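Local coordinates for protein endo-xylogalacturonan hydrolase A (Aspergillus tubingensis, PDB 4C2L) that hydrolyses the galacturonic acid backbone of xylogalacturonan, the xylose-substituted component of pectin hairy regions, at residues 318-329 with 349-360. Residues are numbered along the deposited sequence; the frame is centred on the assembly and turned at random.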
ATOM      1  N   ALA A 318       8.125 -17.373  12.301  1.00 16.91           N
ATOM      2  CA  ALA A 318       8.470 -16.696  11.058  1.00 15.63           C
ATOM      3  C   ALA A 318       9.979 -16.763  10.801  1.00 15.64           C
ATOM      4  O   ALA A 318      10.786 -16.677  11.724  1.00 16.98           O
ATOM      5  CB  ALA A 318       7.991 -15.251  11.086  1.00 15.79           C
ATOM      6  N   LYS A 319      10.345 -16.950   9.544  1.00 14.87           N
ATOM      7  CA  LYS A 319      11.736 -16.977   9.153  1.00 15.66           C
ATOM      8  C   LYS A 319      12.110 -15.663   8.493  1.00 14.85           C
ATOM      9  O   LYS A 319      11.871 -15.481   7.301  1.00 14.43           O
ATOM     10  CB  LYS A 319      12.001 -18.146   8.196  1.00 17.16           C
ATOM     11  CG  LYS A 319      13.483 -18.371   7.958  1.00 19.73           C
ATOM     12  CD  LYS A 319      13.731 -19.468   6.931  1.00 22.70           C
ATOM     13  CE  LYS A 319      15.212 -19.549   6.574  1.00 24.70           C
ATOM     14  NZ  LYS A 319      15.466 -20.727   5.682  1.00 26.91           N
ATOM     15  N   LEU A 320      12.689 -14.760   9.283  1.00 14.88           N
ATOM     16  CA  LEU A 320      13.135 -13.476   8.796  1.00 14.58           C
ATOM     17  C   LEU A 320      14.641 -13.538   8.647  1.00 15.23           C
ATOM     18  O   LEU A 320      15.351 -13.846   9.608  1.00 15.09           O
ATOM     19  CB  LEU A 320      12.739 -12.357   9.772  1.00 15.31           C
ATOM     20  CG  LEU A 320      11.327 -12.422  10.399  1.00 16.05           C
ATOM     21  CD1 LEU A 320      11.115 -11.250  11.347  1.00 16.93           C
ATOM     22  CD2 LEU A 320      10.222 -12.449   9.357  1.00 15.98           C
ATOM     23  N   THR A 321      15.130 -13.292   7.445  1.00 14.36           N
ATOM     24  CA  THR A 321      16.574 -13.287   7.219  1.00 15.46           C
ATOM     25  C   THR A 321      16.981 -12.106   6.353  1.00 15.86           C
ATOM     26  O   THR A 321      16.203 -11.659   5.489  1.00 14.71           O
ATOM     27  CB  THR A 321      17.074 -14.605   6.562  1.00 16.54           C
ATOM     28  OG1 THR A 321      16.379 -14.819   5.331  1.00 17.23           O
ATOM     29  CG2 THR A 321      16.864 -15.803   7.486  1.00 16.59           C
ATOM     30  N   ASP A 322      18.196 -11.606   6.589  1.00 15.46           N
ATOM     31  CA  ASP A 322      18.748 -10.488   5.823  0.50 15.78           C
ATOM     32  C   ASP A 322      17.775  -9.316   5.786  1.00 15.45           C
ATOM     33  O   ASP A 322      17.488  -8.741   4.721  1.00 15.36           O
ATOM     34  CB  ASP A 322      19.160 -10.929   4.414  0.50 17.07           C
ATOM     35  CG  ASP A 322      20.375 -11.828   4.425  0.50 18.12           C
ATOM     36  OD1 ASP A 322      21.391 -11.443   5.036  0.50 19.28           O
ATOM     37  OD2 ASP A 322      20.321 -12.918   3.831  0.50 18.96           O
ATOM     38  N   ILE A 323      17.276  -8.966   6.965  1.00 14.47           N
ATOM     39  CA  ILE A 323      16.452  -7.766   7.135  1.00 14.49           C
ATOM     40  C   ILE A 323      17.418  -6.668   7.560  1.00 14.32           C
ATOM     41  O   ILE A 323      18.182  -6.836   8.509  1.00 14.24           O
ATOM     42  CB  ILE A 323      15.352  -7.923   8.203  1.00 14.67           C
ATOM     43  CG1 ILE A 323      14.576  -9.248   8.028  1.00 14.95           C
ATOM     44  CG2 ILE A 323      14.439  -6.683   8.217  1.00 14.79           C
ATOM     45  CD1 ILE A 323      13.857  -9.424   6.702  1.00 15.00           C
ATOM     46  N   VAL A 324      17.412  -5.566   6.823  1.00 13.67           N
ATOM     47  CA  VAL A 324      18.343  -4.469   7.113  1.00 14.22           C
ATOM     48  C   VAL A 324      17.544  -3.198   7.363  1.00 14.92           C
ATOM     49  O   VAL A 324      16.672  -2.834   6.564  1.00 14.72           O
ATOM     50  CB  VAL A 324      19.339  -4.268   5.958  1.00 14.64           C
ATOM     51  CG1 VAL A 324      20.194  -3.017   6.201  1.00 15.04           C
ATOM     52  CG2 VAL A 324      20.206  -5.518   5.793  1.00 14.41           C
ATOM     53  N   VAL A 325      17.846  -2.539   8.476  1.00 15.04           N
ATOM     54  CA  VAL A 325      17.219  -1.269   8.830  1.00 15.57           C
ATOM     55  C   VAL A 325      18.404  -0.320   8.950  1.00 16.90           C
ATOM     56  O   VAL A 325      19.235  -0.475   9.858  1.00 18.41           O
ATOM     57  CB  VAL A 325      16.440  -1.390  10.157  1.00 15.54           C
ATOM     58  CG1 VAL A 325      15.945  -0.040  10.675  1.00 16.25           C
ATOM     59  CG2 VAL A 325      15.276  -2.359  10.021  1.00 16.26           C
ATOM     60  N   SER A 326      18.503   0.633   8.030  1.00 16.52           N
ATOM     61  CA  SER A 326      19.678   1.511   7.982  1.00 17.65           C
ATOM     62  C   SER A 326      19.313   2.976   7.797  1.00 18.13           C
ATOM     63  O   SER A 326      18.414   3.304   7.024  1.00 16.66           O
ATOM     64  CB  SER A 326      20.644   1.063   6.883  1.00 18.35           C
ATOM     65  OG  SER A 326      19.999   0.940   5.611  1.00 19.30           O
ATOM     66  N   SER A 327      20.019   3.846   8.521  1.00 18.92           N
ATOM     67  CA  SER A 327      19.879   5.293   8.387  1.00 19.80           C
ATOM     68  C   SER A 327      18.460   5.751   8.659  1.00 19.35           C
ATOM     69  O   SER A 327      17.782   6.251   7.755  1.00 19.35           O
ATOM     70  CB  SER A 327      20.331   5.758   6.998  1.00 21.21           C
ATOM     71  OG  SER A 327      21.712   5.538   6.804  1.00 24.65           O
ATOM     72  N   PHE A 328      17.995   5.536   9.885  1.00 18.97           N
ATOM     73  CA  PHE A 328      16.727   6.084  10.333  1.00 18.85           C
ATOM     74  C   PHE A 328      17.027   7.299  11.202  1.00 20.97           C
ATOM     75  O   PHE A 328      17.875   7.238  12.104  1.00 22.04           O
ATOM     76  CB  PHE A 328      15.941   5.070  11.160  1.00 17.27           C
ATOM     77  CG  PHE A 328      15.091   4.123  10.347  1.00 16.46           C
ATOM     78  CD1 PHE A 328      15.608   3.456   9.235  1.00 16.58           C
ATOM     79  CD2 PHE A 328      13.770   3.872  10.726  1.00 16.24           C
ATOM     80  CE1 PHE A 328      14.820   2.570   8.505  1.00 15.95           C
ATOM     81  CE2 PHE A 328      12.977   2.982  10.004  1.00 16.16           C
ATOM     82  CZ  PHE A 328      13.500   2.335   8.891  1.00 16.26           C
ATOM     83  N   SER A 329      16.317   8.387  10.953  1.00 20.29           N
ATOM     84  CA  SER A 329      16.463   9.563  11.801  1.00 21.76           C
ATOM     85  C   SER A 329      15.114  10.173  12.140  1.00 22.23           C
ATOM     86  O   SER A 329      14.082   9.776  11.586  1.00 20.99           O
ATOM     87  CB  SER A 329      17.384  10.581  11.133  1.00 22.83           C
ATOM     88  OG  SER A 329      16.841  11.003   9.891  1.00 25.80           O
ATOM     89  N   GLY A 349      11.099 -18.534  15.790  1.00 19.87           N
ATOM     90  CA  GLY A 349      11.458 -18.084  14.462  1.00 18.77           C
ATOM     91  C   GLY A 349      12.909 -17.676  14.331  1.00 18.44           C
ATOM     92  O   GLY A 349      13.710 -17.818  15.272  1.00 18.59           O
ATOM     93  N   THR A 350      13.239 -17.168  13.158  1.00 17.15           N
ATOM     94  CA  THR A 350      14.537 -16.576  12.902  1.00 17.42           C
ATOM     95  C   THR A 350      14.320 -15.080  12.793  1.00 17.46           C
ATOM     96  O   THR A 350      13.414 -14.632  12.089  1.00 16.95           O
ATOM     97  CB  THR A 350      15.122 -17.132  11.593  1.00 18.74           C
ATOM     98  OG1 THR A 350      15.097 -18.569  11.645  1.00 20.63           O
ATOM     99  CG2 THR A 350      16.548 -16.679  11.395  1.00 18.99           C
ATOM    100  N   CYS A 351      15.162 -14.317  13.481  1.00 17.58           N
ATOM    101  CA  CYS A 351      14.994 -12.870  13.585  1.00 17.56           C
ATOM    102  C   CYS A 351      16.233 -12.189  13.019  1.00 16.43           C
ATOM    103  O   CYS A 351      16.952 -11.481  13.729  1.00 16.82           O
ATOM    104  CB  CYS A 351      14.774 -12.501  15.054  1.00 18.75           C
ATOM    105  SG  CYS A 351      14.308 -10.775  15.363  1.00 21.24           S
ATOM    106  N   GLY A 352      16.482 -12.406  11.731  1.00 15.50           N
ATOM    107  CA  GLY A 352      17.726 -11.989  11.111  1.00 15.50           C
ATOM    108  C   GLY A 352      17.682 -10.523  10.721  1.00 16.23           C
ATOM    109  O   GLY A 352      17.692 -10.191   9.538  1.00 16.48           O
ATOM    110  N   ILE A 353      17.651  -9.656  11.724  1.00 16.61           N
ATOM    111  CA  ILE A 353      17.606  -8.213  11.481  1.00 17.34           C
ATOM    112  C   ILE A 353      18.876  -7.529  11.968  1.00 17.43           C
ATOM    113  O   ILE A 353      19.397  -7.853  13.041  1.00 16.38           O
ATOM    114  CB  ILE A 353      16.310  -7.561  12.039  1.00 18.83           C
ATOM    115  CG1 ILE A 353      16.310  -6.036  11.818  1.00 19.69           C
ATOM    116  CG2 ILE A 353      16.048  -7.942  13.484  1.00 19.81           C
ATOM    117  CD1 ILE A 353      14.967  -5.380  12.107  1.00 21.35           C
ATOM    118  N   SER A 354      19.395  -6.628  11.143  1.00 17.04           N
ATOM    119  CA  SER A 354      20.570  -5.818  11.474  0.50 17.52           C
ATOM    120  C   SER A 354      20.211  -4.335  11.371  1.00 17.82           C
ATOM    121  O   SER A 354      19.693  -3.914  10.334  1.00 17.82           O
ATOM    122  CB  SER A 354      21.709  -6.153  10.509  0.50 17.56           C
ATOM    123  OG  SER A 354      22.880  -5.406  10.794  0.50 18.45           O
ATOM    124  N   ILE A 355      20.506  -3.567  12.414  1.00 17.30           N
ATOM    125  CA  ILE A 355      20.163  -2.160  12.462  1.00 18.24           C
ATOM    126  C   ILE A 355      21.438  -1.334  12.535  1.00 19.60           C
ATOM    127  O   ILE A 355      22.337  -1.642  13.326  1.00 19.17           O
ATOM    128  CB  ILE A 355      19.257  -1.857  13.665  1.00 18.62           C
ATOM    129  CG1 ILE A 355      18.005  -2.738  13.613  1.00 18.89           C
ATOM    130  CG2 ILE A 355      18.875  -0.375  13.694  1.00 18.98           C
ATOM    131  CD1 ILE A 355      17.157  -2.701  14.862  1.00 19.71           C
ATOM    132  N   SER A 356      21.525  -0.306  11.699  1.00 19.03           N
ATOM    133  CA  SER A 356      22.672   0.617  11.742  1.00 20.72           C
ATOM    134  C   SER A 356      22.203   2.049  11.486  1.00 21.12           C
ATOM    135  O   SER A 356      21.158   2.269  10.869  1.00 19.17           O
ATOM    136  CB  SER A 356      23.741   0.233  10.727  1.00 21.63           C
ATOM    137  OG  SER A 356      23.233   0.315   9.410  1.00 24.60           O
ATOM    138  N   GLY A 357      22.978   3.023  11.955  1.00 21.01           N
ATOM    139  CA  GLY A 357      22.609   4.429  11.782  1.00 21.94           C
ATOM    140  C   GLY A 357      21.201   4.716  12.270  1.00 22.13           C
ATOM    141  O   GLY A 357      20.435   5.444  11.618  1.00 23.03           O
ATOM    142  N   PHE A 358      20.847   4.139  13.411  1.00 22.11           N
ATOM    143  CA  PHE A 358      19.518   4.308  13.966  1.00 23.64           C
ATOM    144  C   PHE A 358      19.576   5.461  14.957  1.00 25.41           C
ATOM    145  O   PHE A 358      19.980   5.278  16.103  1.00 26.70           O
ATOM    146  CB  PHE A 358      19.089   3.017  14.657  1.00 24.00           C
ATOM    147  CG  PHE A 358      17.639   2.968  15.033  1.00 24.50           C
ATOM    148  CD1 PHE A 358      16.668   2.666  14.086  1.00 23.87           C
ATOM    149  CD2 PHE A 358      17.248   3.187  16.348  1.00 25.56           C
ATOM    150  CE1 PHE A 358      15.330   2.604  14.440  1.00 25.45           C
ATOM    151  CE2 PHE A 358      15.911   3.124  16.714  1.00 27.04           C
ATOM    152  CZ  PHE A 358      14.950   2.831  15.757  1.00 26.25           C
ATOM    153  N   ASP A 359      19.185   6.647  14.502  1.00 25.61           N
ATOM    154  CA  ASP A 359      19.391   7.876  15.273  1.00 28.25           C
ATOM    155  C   ASP A 359      18.078   8.480  15.750  1.00 27.98           C
ATOM    156  O   ASP A 359      17.999   9.670  16.032  1.00 31.92           O
ATOM    157  CB  ASP A 359      20.169   8.897  14.439  1.00 31.03           C
ATOM    158  CG  ASP A 359      21.607   8.459  14.163  1.00 36.23           C
ATOM    159  OD1 ASP A 359      22.115   7.557  14.867  1.00 39.51           O
ATOM    160  OD2 ASP A 359      22.235   9.018  13.236  1.00 38.86           O
ATOM    161  N   VAL A 360      17.060   7.645  15.865  1.00 25.17           N
ATOM    162  CA  VAL A 360      15.729   8.085  16.249  1.00 24.19           C
ATOM    163  C   VAL A 360      15.577   8.235  17.760  1.00 24.31           C
ATOM    164  O   VAL A 360      16.010   7.376  18.533  1.00 23.70           O
ATOM    165  CB  VAL A 360      14.660   7.122  15.677  1.00 23.81           C
ATOM    166  CG1 VAL A 360      13.261   7.637  15.974  1.00 25.48           C
ATOM    167  CG2 VAL A 360      14.847   6.988  14.176  1.00 22.97           C
TER
HETATM  168  O   HOH W   1      23.338   3.152   8.483  1.00 32.09           O
HETATM  169  O   HOH W   2      18.453   2.445  11.330  1.00 35.72           O
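Residues 318-329 and 349-360 run parallel as neighbouring strands, joined by ten backbone hydrogen bonds from Thr350 N to Ala318 O (2.9 Å) at one end to Asp359 N to Phe328 O (2.8 Å) at the other. A beta bulge shifts the register by one between Leu320 and Ile323. Gly352 sits opposite it, at the centre of an inverse gamma turn.

The inward face is apolar. Ile353 extends CD1 to Val325 CG2 (3.7 Å), because CG1 lies anti to the backbone N (chi1 178°) and the chain continues straight. Val325 CB also touches Ile355 CG1 (4.0 Å), and Phe298 of strand 296-301 touches both Val325 and Ile353. Further along, Phe328 CB touches both Val360 CG2 (3.7 Å) and Phe358 CD1 (3.9 Å), which come from the same side. The Phe328 ring stacks on Phe289 of the preceding coil.

The outward face carries Val324, Ser354, Ser326 and Ser356. Ser326 OG bonds to Asn287, while Ser356 OG binds a water (3.0 Å) that reaches Ser327 OG weakly. A second water donates to Ser356 O (2.7 Å).

Such parallel stacking of strands from successive coils, with apolar rows facing inward, is characteristic of the right-handed parallel beta-helix of glycoside hydrolase family 28.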